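Putative S-adenosylmethionine-dependent methyltransferase (PDB 1WYZ) probably transfers methyl groups from S-adenosylmethionine, as an RsmI-like member of the tetrapyrrole-methylase type of methyltransferases, though its own substrate is not established. Local coordinates at residues H34-D39 against S74-P79; A4-P9 against T26-G31. One frame throughout, in Å; residues are numbered along the deposited sequence.

Interaction 1. Residues H34-D39 against S74-P79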
loop_
_atom_site.group_PDB
_atom_site.type_symbol
_atom_site.label_atom_id
_atom_site.label_comp_id
_atom_site.label_asym_id
_atom_site.label_seq_id
_atom_site.Cartn_x
_atom_site.Cartn_y
_atom_site.Cartn_z
ATOM N N HIS A 34 -0.512 24.866 -7.407
ATOM C CA HIS A 34 -1.508 24.276 -8.306
ATOM C C HIS A 34 -1.806 22.820 -7.956
ATOM O O HIS A 34 -0.910 21.983 -7.956
ATOM C CB HIS A 34 -1.007 24.313 -9.754
ATOM C CG HIS A 34 -0.336 25.594 -10.136
ATOM N ND1 HIS A 34 0.755 26.095 -9.458
ATOM C CD2 HIS A 34 -0.573 26.456 -11.153
ATOM C CE1 HIS A 34 1.162 27.208 -10.041
ATOM N NE2 HIS A 34 0.373 27.449 -11.071
ATOM N N PHE A 35 -3.065 22.513 -7.687
ATOM C CA PHE A 35 -3.445 21.149 -7.354
ATOM C C PHE A 35 -4.425 20.586 -8.371
ATOM O O PHE A 35 -5.228 21.311 -8.939
ATOM C CB PHE A 35 -4.095 21.088 -5.965
ATOM C CG PHE A 35 -3.239 21.643 -4.871
ATOM C CD1 PHE A 35 -3.168 23.018 -4.651
ATOM C CD2 PHE A 35 -2.457 20.797 -4.088
ATOM C CE1 PHE A 35 -2.320 23.544 -3.671
ATOM C CE2 PHE A 35 -1.599 21.318 -3.097
ATOM C CZ PHE A 35 -1.532 22.690 -2.891
ATOM N N ILE A 36 -4.342 19.286 -8.602
ATOM C CA ILE A 36 -5.253 18.602 -9.504
ATOM C C ILE A 36 -6.018 17.715 -8.531
ATOM O O ILE A 36 -5.431 16.872 -7.856
ATOM C CB ILE A 36 -4.493 17.755 -10.553
ATOM C CG1 ILE A 36 -3.786 18.676 -11.550
ATOM C CG2 ILE A 36 -5.462 16.878 -11.333
ATOM C CD1 ILE A 36 -4.622 19.500 -12.469
ATOM N N VAL A 37 -7.329 17.919 -8.446
ATOM C CA VAL A 37 -8.146 17.176 -7.492
ATOM C C VAL A 37 -9.442 16.567 -8.009
ATOM O O VAL A 37 -9.964 16.958 -9.054
ATOM C CB VAL A 37 -8.514 18.080 -6.305
ATOM C CG1 VAL A 37 -7.252 18.518 -5.568
ATOM C CG2 VAL A 37 -9.276 19.298 -6.816
ATOM N N GLU A 38 -9.962 15.616 -7.237
ATOM C CA GLU A 38 -11.210 14.934 -7.560
ATOM C C GLU A 38 -12.399 15.726 -7.040
ATOM O O GLU A 38 -13.541 15.387 -7.328
ATOM C CB GLU A 38 -11.220 13.535 -6.947
ATOM C CG GLU A 38 -10.181 12.607 -7.544
ATOM C CD GLU A 38 -10.020 11.328 -6.752
ATOM O OE1 GLU A 38 -11.027 10.615 -6.562
ATOM O OE2 GLU A 38 -8.882 11.041 -6.320
ATOM N N ASP A 39 -12.119 16.774 -6.269
ATOM C CA ASP A 39 -13.155 17.642 -5.715
ATOM C C ASP A 39 -12.550 18.805 -4.938
ATOM O O ASP A 39 -11.934 18.621 -3.886
ATOM C CB ASP A 39 -14.098 16.864 -4.800
ATOM C CG ASP A 39 -15.173 17.747 -4.197
ATOM O OD1 ASP A 39 -15.866 18.451 -4.963
ATOM O OD2 ASP A 39 -15.322 17.738 -2.960
ATOM N N SER A 74 -3.538 17.273 -19.872
ATOM C CA SER A 74 -2.277 17.823 -20.355
ATOM C C SER A 74 -2.213 19.317 -20.056
ATOM O O SER A 74 -1.176 19.833 -19.623
ATOM C CB SER A 74 -2.149 17.595 -21.860
ATOM O OG SER A 74 -0.876 17.993 -22.321
ATOM N N GLY A 75 -3.331 20.003 -20.297
ATOM C CA GLY A 75 -3.409 21.431 -20.043
ATOM C C GLY A 75 -3.224 21.693 -18.566
ATOM O O GLY A 75 -2.596 22.667 -18.169
ATOM N N TYR A 76 -3.773 20.810 -17.746
ATOM C CA TYR A 76 -3.647 20.958 -16.305
ATOM C C TYR A 76 -2.192 20.847 -15.851
ATOM O O TYR A 76 -1.803 21.447 -14.849
ATOM C CB TYR A 76 -4.459 19.889 -15.578
ATOM C CG TYR A 76 -5.948 19.962 -15.788
ATOM C CD1 TYR A 76 -6.584 21.177 -16.045
ATOM C CD2 TYR A 76 -6.735 18.821 -15.665
ATOM C CE1 TYR A 76 -7.971 21.245 -16.172
ATOM C CE2 TYR A 76 -8.115 18.880 -15.787
ATOM C CZ TYR A 76 -8.728 20.091 -16.040
ATOM O OH TYR A 76 -10.097 20.137 -16.165
ATOM N N LEU A 77 -1.401 20.065 -16.587
ATOM C CA LEU A 77 0.008 19.848 -16.277
ATOM C C LEU A 77 0.936 20.981 -16.711
ATOM O O LEU A 77 2.097 21.025 -16.300
ATOM C CB LEU A 77 0.485 18.539 -16.917
ATOM C CG LEU A 77 0.273 17.216 -16.174
ATOM C CD1 LEU A 77 -1.135 17.111 -15.665
ATOM C CD2 LEU A 77 0.585 16.064 -17.115
ATOM N N LYS A 78 0.420 21.892 -17.530
ATOM C CA LYS A 78 1.206 23.011 -18.045
ATOM C C LYS A 78 2.063 23.721 -17.004
ATOM O O LYS A 78 3.211 24.072 -17.276
ATOM C CB LYS A 78 0.295 24.023 -18.748
ATOM C CG LYS A 78 -0.335 23.488 -20.005
ATOM C CD LYS A 78 -1.080 24.557 -20.776
ATOM C CE LYS A 78 -1.652 23.969 -22.061
ATOM N NZ LYS A 78 -2.357 24.968 -22.900
ATOM N N PRO A 79 1.512 23.966 -15.807
ATOM C CA PRO A 79 2.360 24.639 -14.823
ATOM C C PRO A 79 3.586 23.775 -14.513
ATOM O O PRO A 79 4.713 24.281 -14.434
ATOM C CB PRO A 79 1.429 24.801 -13.634
ATOM C CG PRO A 79 0.115 25.073 -14.310
ATOM C CD PRO A 79 0.099 24.005 -15.392
#
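The imidazole ring of His34 lies against the pyrrolidine ring of Pro79, with CB of the proline over one face of the imidazole, 3.9 Å from the ring centroid and 23° off the ring normal. This CH-pi contact joins strand 34-37 to helix 70-81, which packs on one side of the five-stranded parallel alpha/beta sheet of the N-terminal domain, consistent with the tetrapyrrole-methylase-like fold of RsmI relatives. Pro79 CB is displaced from the middle of the ring toward its rim, so the CD2 and NE2 side of the imidazole receives most of the proline. With chi1 at -42°, His34 CG stands opposite the carbonyl carbon and beside the backbone N, which carries the ring out to Pro79. Shortening this side chain to an alanine would remove the imidazole, and Pro79 CB and CG would probably lose the flat surface they rest on, opening a gap between strand and helix. Two residues further along the strand, Ile36 packs toward Tyr76 of the same helix, although the modelled spacing at Ile36 CD1 is too tight to define the detail. Phe35 and Val37, between and beyond these two residues, contact Ile89 of the adjacent strand 86-89 instead. Tyr62 of the edge strand 62-63 helps enclose the interface, touching Ile36 and Pro79 and meeting the ring of Tyr76 with the two planes inclined by about 25°. No hydrogen bond crosses between the segments; at the rim of the imidazole, Pro79 CG comes to 3.5 Å from His34 CD2.

Interaction 2. Residues A4-P9 against T26-G31; sequences ALYLLP and TEIIRG
Ile28 CD1 sits between two side chains of strand 5-8, over a face of the Tyr6 ring and against Leu8 CD2. Toward the tyrosine it makes a CH-pi contact, 4.2 Å from the ring centroid and 25° off the normal, offset to the CG side of the ring, where Tyr6 CG is 3.9 Å away. Toward the leucine, the Ile28 CD1 to Leu8 CD2 distance is 3.5 Å, and the two side chains run past each other in opposite directions. Ile28 CG1 occupies the crowded position between backbone N and carbonyl carbon (chi1 74°), which directs its terminal methyl at the strand. The other methyl of Leu8, CD1, packs on Ile29 CG1 at 3.7 Å. Helix 24-29 is thereby laid on an inner strand of the parallel alpha/beta sheet, with four buried apolar or aromatic residues making the interface. Leu118, just after the neighbouring strand 115-117, touches Tyr6, Leu8 and Ile28, and Ile29 also packs on Leu47 and Val50 of helix 40-50. At the far end of the tyrosine, OH makes a weak hydrogen bond to the backbone O of Glu2, while the backbone of Tyr6 bonds to Met86 and Val88.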
loop_
_atom_site.group_PDB
_atom_site.type_symbol
_atom_site.label_atom_id
_atom_site.label_comp_id
_atom_site.label_asym_id
_atom_site.label_seq_id
_atom_site.Cartn_x
_atom_site.Cartn_y
_atom_site.Cartn_z
ATOM N N ALA A 4 8.118 18.848 -9.441
ATOM C CA ALA A 4 7.494 17.617 -9.907
ATOM C C ALA A 4 6.017 17.536 -9.522
ATOM O O ALA A 4 5.469 18.458 -8.916
ATOM C CB ALA A 4 8.236 16.416 -9.328
ATOM N N LEU A 5 5.383 16.424 -9.895
ATOM C CA LEU A 5 3.983 16.171 -9.579
ATOM C C LEU A 5 3.940 15.274 -8.342
ATOM O O LEU A 5 4.152 14.057 -8.421
ATOM C CB LEU A 5 3.267 15.479 -10.754
ATOM C CG LEU A 5 1.772 15.142 -10.567
ATOM C CD1 LEU A 5 0.947 16.429 -10.472
ATOM C CD2 LEU A 5 1.277 14.292 -11.724
ATOM N N TYR A 6 3.686 15.899 -7.199
ATOM C CA TYR A 6 3.597 15.212 -5.924
ATOM C C TYR A 6 2.196 14.630 -5.723
ATOM O O TYR A 6 1.203 15.363 -5.739
ATOM C CB TYR A 6 3.904 16.196 -4.799
ATOM C CG TYR A 6 5.378 16.516 -4.622
ATOM C CD1 TYR A 6 6.192 15.714 -3.823
ATOM C CD2 TYR A 6 5.942 17.649 -5.200
ATOM C CE1 TYR A 6 7.529 16.035 -3.596
ATOM C CE2 TYR A 6 7.280 17.981 -4.979
ATOM C CZ TYR A 6 8.069 17.169 -4.171
ATOM O OH TYR A 6 9.388 17.499 -3.921
ATOM N N LEU A 7 2.116 13.314 -5.555
ATOM C CA LEU A 7 0.842 12.634 -5.327
ATOM C C LEU A 7 0.549 12.701 -3.835
ATOM O O LEU A 7 1.097 11.922 -3.064
ATOM C CB LEU A 7 0.953 11.184 -5.787
ATOM C CG LEU A 7 0.617 10.896 -7.258
ATOM C CD1 LEU A 7 0.784 12.130 -8.112
ATOM C CD2 LEU A 7 1.485 9.748 -7.752
ATOM N N LEU A 8 -0.325 13.625 -3.440
ATOM C CA LEU A 8 -0.664 13.841 -2.025
ATOM C C LEU A 8 -1.777 13.021 -1.346
ATOM O O LEU A 8 -2.941 13.129 -1.706
ATOM C CB LEU A 8 -0.989 15.322 -1.816
ATOM C CG LEU A 8 0.010 16.308 -2.418
ATOM C CD1 LEU A 8 -0.462 17.725 -2.145
ATOM C CD2 LEU A 8 1.391 16.060 -1.816
ATOM N N PRO A 9 -1.428 12.191 -0.352
ATOM C CA PRO A 9 -2.499 11.424 0.299
ATOM C C PRO A 9 -3.237 12.159 1.435
ATOM O O PRO A 9 -2.682 13.044 2.081
ATOM C CB PRO A 9 -1.781 10.152 0.769
ATOM C CG PRO A 9 -0.342 10.569 0.920
ATOM C CD PRO A 9 -0.124 11.507 -0.228
ATOM N N THR A 26 3.629 18.184 4.716
ATOM C CA THR A 26 3.151 19.545 4.931
ATOM C C THR A 26 4.162 20.545 4.365
ATOM O O THR A 26 3.791 21.607 3.863
ATOM C CB THR A 26 2.935 19.852 6.441
ATOM O OG1 THR A 26 2.325 18.728 7.079
ATOM C CG2 THR A 26 2.023 21.073 6.623
ATOM N N GLU A 27 5.442 20.200 4.449
ATOM C CA GLU A 27 6.490 21.076 3.943
ATOM C C GLU A 27 6.351 21.302 2.446
ATOM O O GLU A 27 6.414 22.437 1.973
ATOM C CB GLU A 27 7.876 20.490 4.231
ATOM C CG GLU A 27 8.299 20.532 5.691
ATOM C CD GLU A 27 9.643 19.860 5.903
ATOM O OE1 GLU A 27 10.594 20.198 5.162
ATOM O OE2 GLU A 27 9.744 18.995 6.806
ATOM N N ILE A 28 6.163 20.224 1.691
ATOM C CA ILE A 28 6.047 20.385 0.254
ATOM C C ILE A 28 4.679 20.957 -0.129
ATOM O O ILE A 28 4.556 21.707 -1.094
ATOM C CB ILE A 28 6.350 19.045 -0.510
ATOM C CG1 ILE A 28 5.199 18.069 -0.371
ATOM C CG2 ILE A 28 7.621 18.399 0.032
ATOM C CD1 ILE A 28 4.100 18.233 -1.408
ATOM N N ILE A 29 3.646 20.633 0.629
ATOM C CA ILE A 29 2.346 21.191 0.292
ATOM C C ILE A 29 2.422 22.720 0.316
ATOM O O ILE A 29 1.877 23.387 -0.562
ATOM C CB ILE A 29 1.256 20.718 1.253
ATOM C CG1 ILE A 29 0.875 19.271 0.902
ATOM C CG2 ILE A 29 0.063 21.673 1.184
ATOM C CD1 ILE A 29 0.014 18.565 1.943
ATOM N N ARG A 30 3.106 23.257 1.327
ATOM C CA ARG A 30 3.284 24.699 1.474
ATOM C C ARG A 30 3.882 25.306 0.207
ATOM O O ARG A 30 3.714 26.500 -0.065
ATOM C CB ARG A 30 4.208 25.002 2.657
ATOM C CG ARG A 30 3.558 24.805 4.010
ATOM C CD ARG A 30 4.550 24.936 5.141
ATOM N NE ARG A 30 3.909 24.669 6.425
ATOM C CZ ARG A 30 4.526 24.137 7.477
ATOM N NH1 ARG A 30 5.813 23.809 7.404
ATOM N NH2 ARG A 30 3.850 23.920 8.599
ATOM N N GLY A 31 4.588 24.482 -0.562
ATOM C CA GLY A 31 5.201 24.964 -1.783
ATOM C C GLY A 31 4.258 25.000 -2.969
ATOM O O GLY A 31 4.173 26.002 -3.679
#

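Interactions 1 and 2 follow each other along the chain and apply helices to the same parallel sheet, their centres about 13 Å apart. Helix 24-29 leads into strand 34-37, so the second segment of interaction 2 is soon followed by the first of interaction 1. Strand 86-89 lies between strands 5-8 and 34-37 in the sheet and bonds through its backbone to both. Phe35 makes the direct bridge: while His34 and Ile36 serve interaction 1, its ring reaches interaction 2, with CE2 3.9 Å from Leu8 CD1 and CZ 4.2 Å from Ile29 O. Helices 70-81 and 24-29 accordingly cover opposite faces of the sheet.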